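Side-chain contacts in Cj0977 (Campylobacter jejuni, PDB 3BNV), which is a virulence protein under sigma28 control, with a hot-dog fold and a biochemical activity that is not known: residues F69-A72 with A73-V77; V126-K130 with E131-F135. All blocks are in the same frame, centred on the assembly; numbering follows the deposited sequence.

Contact 1 of 2, residues F69-A72 with A73-V77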
loop_
_atom_site.group_PDB
_atom_site.type_symbol
_atom_site.label_atom_id
_atom_site.label_comp_id
_atom_site.label_asym_id
_atom_site.label_seq_id
_atom_site.Cartn_x
_atom_site.Cartn_y
_atom_site.Cartn_z
ATOM N N PHE A 69 -0.282 4.189 -2.185
ATOM C CA PHE A 69 0.095 5.128 -1.124
ATOM C C PHE A 69 -1.084 5.450 -0.248
ATOM O O PHE A 69 -0.935 5.689 0.947
ATOM C CB PHE A 69 0.750 6.381 -1.681
ATOM C CG PHE A 69 2.044 6.087 -2.330
ATOM C CD1 PHE A 69 3.149 5.817 -1.562
ATOM C CD2 PHE A 69 2.129 5.956 -3.701
ATOM C CE1 PHE A 69 4.350 5.492 -2.136
ATOM C CE2 PHE A 69 3.312 5.633 -4.291
ATOM C CZ PHE A 69 4.434 5.395 -3.511
ATOM N N ILE A 70 -2.277 5.417 -0.831
ATOM C CA ILE A 70 -3.445 5.634 -0.013
ATOM C C ILE A 70 -3.538 4.438 0.905
ATOM O O ILE A 70 -3.796 4.593 2.102
ATOM C CB ILE A 70 -4.689 5.694 -0.850
ATOM C CG1 ILE A 70 -4.572 6.773 -1.903
ATOM C CG2 ILE A 70 -5.889 5.959 -0.005
ATOM C CD1 ILE A 70 -5.677 6.574 -3.001
ATOM N N PHE A 71 -3.302 3.243 0.353
ATOM C CA PHE A 71 -3.347 2.044 1.172
ATOM C C PHE A 71 -2.285 2.138 2.254
ATOM O O PHE A 71 -2.559 1.899 3.417
ATOM C CB PHE A 71 -3.156 0.773 0.355
ATOM C CG PHE A 71 -3.181 -0.510 1.191
ATOM C CD1 PHE A 71 -2.022 -1.060 1.696
ATOM C CD2 PHE A 71 -4.378 -1.159 1.469
ATOM C CE1 PHE A 71 -2.060 -2.238 2.449
ATOM C CE2 PHE A 71 -4.404 -2.313 2.240
ATOM C CZ PHE A 71 -3.246 -2.856 2.716
ATOM N N ALA A 72 -1.070 2.521 1.888
ATOM C CA ALA A 72 -0.048 2.653 2.894
ATOM C C ALA A 72 -0.531 3.518 4.040
ATOM O O ALA A 72 -0.362 3.152 5.193
ATOM C CB ALA A 72 1.212 3.219 2.302
ATOM N N ALA A 73 -1.124 4.664 3.743
ATOM C CA ALA A 73 -1.564 5.541 4.805
ATOM C C ALA A 73 -2.622 4.812 5.662
ATOM O O ALA A 73 -2.568 4.837 6.892
ATOM C CB ALA A 73 -2.093 6.819 4.226
ATOM N N ALA A 74 -3.559 4.132 5.009
ATOM C CA ALA A 74 -4.590 3.409 5.738
ATOM C C ALA A 74 -3.987 2.305 6.620
ATOM O O ALA A 74 -4.416 2.067 7.758
ATOM C CB ALA A 74 -5.574 2.835 4.777
ATOM N N ASN A 75 -2.991 1.638 6.078
ATOM C CA ASN A 75 -2.281 0.597 6.769
ATOM C C ASN A 75 -1.630 1.170 8.042
ATOM O O ASN A 75 -1.690 0.591 9.138
ATOM C CB ASN A 75 -1.276 0.011 5.783
ATOM C CG ASN A 75 -0.492 -1.152 6.332
ATOM O OD1 ASN A 75 -0.511 -1.449 7.540
ATOM N ND2 ASN A 75 0.243 -1.806 5.450
ATOM N N TYR A 76 -1.040 2.339 7.915
ATOM C CA TYR A 76 -0.382 2.965 9.051
ATOM C C TYR A 76 -1.396 3.395 10.126
ATOM O O TYR A 76 -1.286 2.997 11.281
ATOM C CB TYR A 76 0.505 4.088 8.532
ATOM C CG TYR A 76 1.370 4.813 9.522
ATOM C CD1 TYR A 76 1.594 6.161 9.386
ATOM C CD2 TYR A 76 1.993 4.159 10.550
ATOM C CE1 TYR A 76 2.404 6.848 10.268
ATOM C CE2 TYR A 76 2.805 4.849 11.454
ATOM C CZ TYR A 76 3.003 6.189 11.305
ATOM O OH TYR A 76 3.806 6.893 12.178
ATOM N N VAL A 77 -2.396 4.176 9.764
ATOM C CA VAL A 77 -3.369 4.625 10.758
ATOM C C VAL A 77 -4.193 3.453 11.374
ATOM O O VAL A 77 -4.573 3.500 12.539
ATOM C CB VAL A 77 -4.268 5.768 10.243
ATOM C CG1 VAL A 77 -5.374 5.246 9.368
ATOM C CG2 VAL A 77 -4.878 6.483 11.374
#

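Contact 2 of 2, residues V126-K130 with E131-F135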
loop_
_atom_site.group_PDB
_atom_site.type_symbol
_atom_site.label_atom_id
_atom_site.label_comp_id
_atom_site.label_asym_id
_atom_site.label_seq_id
_atom_site.Cartn_x
_atom_site.Cartn_y
_atom_site.Cartn_z
ATOM N N VAL A 126 -11.296 5.234 6.894
ATOM C CA VAL A 126 -12.036 6.057 5.963
ATOM C C VAL A 126 -11.114 7.210 5.588
ATOM O O VAL A 126 -10.407 7.721 6.450
ATOM C CB VAL A 126 -13.305 6.607 6.630
ATOM C CG1 VAL A 126 -13.057 7.977 7.153
ATOM C CG2 VAL A 126 -14.414 6.667 5.671
ATOM N N GLY A 127 -11.079 7.599 4.309
ATOM C CA GLY A 127 -10.214 8.706 3.873
ATOM C C GLY A 127 -10.978 9.817 3.147
ATOM O O GLY A 127 -11.856 9.551 2.322
ATOM N N HIS A 128 -10.643 11.065 3.442
ATOM C CA HIS A 128 -11.293 12.196 2.822
ATOM C C HIS A 128 -10.274 13.124 2.175
ATOM O O HIS A 128 -9.173 13.293 2.694
ATOM C CB HIS A 128 -12.036 13.024 3.872
ATOM C CG HIS A 128 -13.365 12.464 4.248
ATOM N ND1 HIS A 128 -13.536 11.608 5.314
ATOM C CD2 HIS A 128 -14.590 12.634 3.702
ATOM C CE1 HIS A 128 -14.813 11.283 5.415
ATOM N NE2 HIS A 128 -15.473 11.889 4.449
ATOM N N VAL A 129 -10.644 13.739 1.054
ATOM C CA VAL A 129 -9.970 14.952 0.635
ATOM C C VAL A 129 -10.991 16.054 0.757
ATOM O O VAL A 129 -12.003 16.050 0.059
ATOM C CB VAL A 129 -9.449 14.962 -0.837
ATOM C CG1 VAL A 129 -8.872 16.316 -1.137
ATOM C CG2 VAL A 129 -8.387 13.882 -1.086
ATOM N N LYS A 130 -10.703 17.022 1.619
ATOM C CA LYS A 130 -11.678 18.042 2.025
ATOM C C LYS A 130 -12.953 17.325 2.448
ATOM O O LYS A 130 -12.899 16.489 3.346
ATOM C CB LYS A 130 -11.962 19.059 0.933
ATOM C CG LYS A 130 -10.744 19.627 0.250
ATOM C CD LYS A 130 -10.377 20.973 0.779
ATOM C CE LYS A 130 -9.445 21.679 -0.203
ATOM N NZ LYS A 130 -10.163 22.297 -1.366
ATOM N N GLU A 131 -14.090 17.617 1.822
ATOM C CA GLU A 131 -15.329 16.938 2.212
ATOM C C GLU A 131 -15.701 15.673 1.436
ATOM O O GLU A 131 -16.770 15.116 1.634
ATOM C CB GLU A 131 -16.553 17.856 2.230
ATOM C CG GLU A 131 -16.591 19.106 1.336
ATOM C CD GLU A 131 -15.858 18.980 0.023
ATOM O OE1 GLU A 131 -14.631 18.761 0.059
ATOM O OE2 GLU A 131 -16.493 19.153 -1.039
ATOM N N ILE A 132 -14.838 15.212 0.554
ATOM C CA ILE A 132 -15.180 14.083 -0.279
ATOM C C ILE A 132 -14.560 12.788 0.244
ATOM O O ILE A 132 -13.351 12.705 0.450
ATOM C CB ILE A 132 -14.720 14.359 -1.736
ATOM C CG1 ILE A 132 -15.529 15.506 -2.333
ATOM C CG2 ILE A 132 -14.838 13.124 -2.625
ATOM C CD1 ILE A 132 -14.980 15.936 -3.680
ATOM N N LYS A 133 -15.393 11.784 0.477
ATOM C CA LYS A 133 -14.890 10.482 0.882
ATOM C C LYS A 133 -14.264 9.779 -0.329
ATOM O O LYS A 133 -14.920 9.525 -1.321
ATOM C CB LYS A 133 -16.008 9.644 1.506
ATOM C CG LYS A 133 -15.545 8.279 1.977
ATOM C CD LYS A 133 -16.716 7.320 2.163
ATOM C CE LYS A 133 -17.375 7.511 3.525
ATOM N NZ LYS A 133 -18.102 6.303 4.084
HETATM N N MSE A 134 -12.979 9.484 -0.238
HETATM C CA MSE A 134 -12.185 8.950 -1.347
HETATM C C MSE A 134 -11.894 7.460 -1.169
HETATM O O MSE A 134 -11.659 6.729 -2.139
HETATM C CB MSE A 134 -10.790 9.602 -1.355
HETATM C CG MSE A 134 -10.756 11.096 -1.415
HETATM SE SE MSE A 134 -11.493 11.957 -3.044
HETATM C CE MSE A 134 -9.946 11.710 -4.275
ATOM N N PHE A 135 -11.823 7.035 0.084
ATOM C CA PHE A 135 -11.355 5.717 0.383
ATOM C C PHE A 135 -12.061 5.159 1.615
ATOM O O PHE A 135 -12.346 5.882 2.587
ATOM C CB PHE A 135 -9.821 5.736 0.570
ATOM C CG PHE A 135 -9.259 4.484 1.159
ATOM C CD1 PHE A 135 -8.860 3.434 0.345
ATOM C CD2 PHE A 135 -9.117 4.350 2.521
ATOM C CE1 PHE A 135 -8.314 2.232 0.881
ATOM C CE2 PHE A 135 -8.571 3.153 3.075
ATOM C CZ PHE A 135 -8.174 2.092 2.242
#

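Contact 1 of 2, residues F69-A72 with A73-V77
Asn75 N gives a hydrogen bond to Phe71 O at 2.7 Å. Three like bonds run beside it: Ala73 to Phe69, Ala74 to Ile70 and Tyr76 to Ala72. The last, Tyr76 N to Ala72 O, measures 2.9 Å. All four join residues i and i+4, the pattern of an alpha helix.

The main side-chain pair is Phe71 with Asn75, one turn apart. Both carry CG anti to the backbone N (chi1 179° and -177°), and this brings ring and amide together. The amide nitrogen Asn75 ND2 lies 3.8 Å from Phe71 CE1. It approaches the ring obliquely, with the two planes 66° apart. Asn75 OD1 is turned to Gln79 NE2, in a weak hydrogen bond.

The alanine side chains pack closely: Ala74 CB sits 3.4 Å from Phe71 O, and Ala73 CB 3.5 Å from Ile70 O.

Phe71 also stacks with Phe71 of the second subunit. Residues 69-77 belong to helix 67-82, the long helix of the hot-dog fold, which packs on the antiparallel sheet. The side chains of Ala73 and Val77 pack against strands 46-52 and 105-112, and that of Phe71 against strand 87-96.

Contact 2 of 2, residues V126-K130 with E131-F135
Gly127 and Phe135 form an antiparallel hydrogen-bonded pair, Val129 and Ile132 bond in both directions, and a type II' beta turn from Val129 to Ile132 closes the hairpin.

The imidazole of His128 leans across the second strand, with CG anti to the carbonyl carbon (chi1 -80°). His128 CD2 comes 3.4 Å from Lys133 N, at an oblique approach to the ring. His128 NE2 lies 3.7 Å from Lys133 CB.

The register slips by one residue between Gly127 and His128. Met134 and Phe135 lie across from the single Gly127, a classic beta bulge. Gly127 O takes both their N-H groups, from Met134 N at 2.8 Å and, weakly, from Phe135 N at 3.4 Å. Gly127 N in turn gives a bond to Phe135 O at 2.7 Å. The hairpin joins strands 120-129 and 132-143 in the hot-dog sheet. Strand 105-112 flanks it through backbone hydrogen bonds of Glu107 with His128 and Glu109 with Val126.

The side chain of Met134, a selenomethionine, lies against Val129 across the hairpin. Its CG touches Val129 CG2 at 3.7 Å. Its side chain also packs on Ala98 and Leu100, in the loop that follows strand 87-96.

Val126 and Lys133 cross at about a right angle, with Val126 CG2 3.8 Å from Lys133 CE. The lysine chain bends at chi3, and its NZ forms a salt bridge with Glu136.

Gly127 N lies near the plane of the Phe135 ring, at its edge. The ring also meets that of Phe96, with the planes about 55° apart.

How the contacts relate
Contact 1 is core and contact 2 runs from the core to the surface. Every touching residue of 69-77 is buried, while the turn end of 126-135 is exposed. The two belong to different elements, helix and sheet, and their centres are about 13 Å apart. They meet through Phe135, whose CE2 lies 3.5 Å from Ala74 CB and whose CG lies 3.9 Å from Ile70 CG2. Beyond its backbone bonds the helix contact offers methyl groups, aromatic rings and one amide, and no charged side chain. The hairpin mixes apolar groups with a histidine and charged chains. Contact 1 also reaches the second subunit, but no other chain of the assembly touches contact 2.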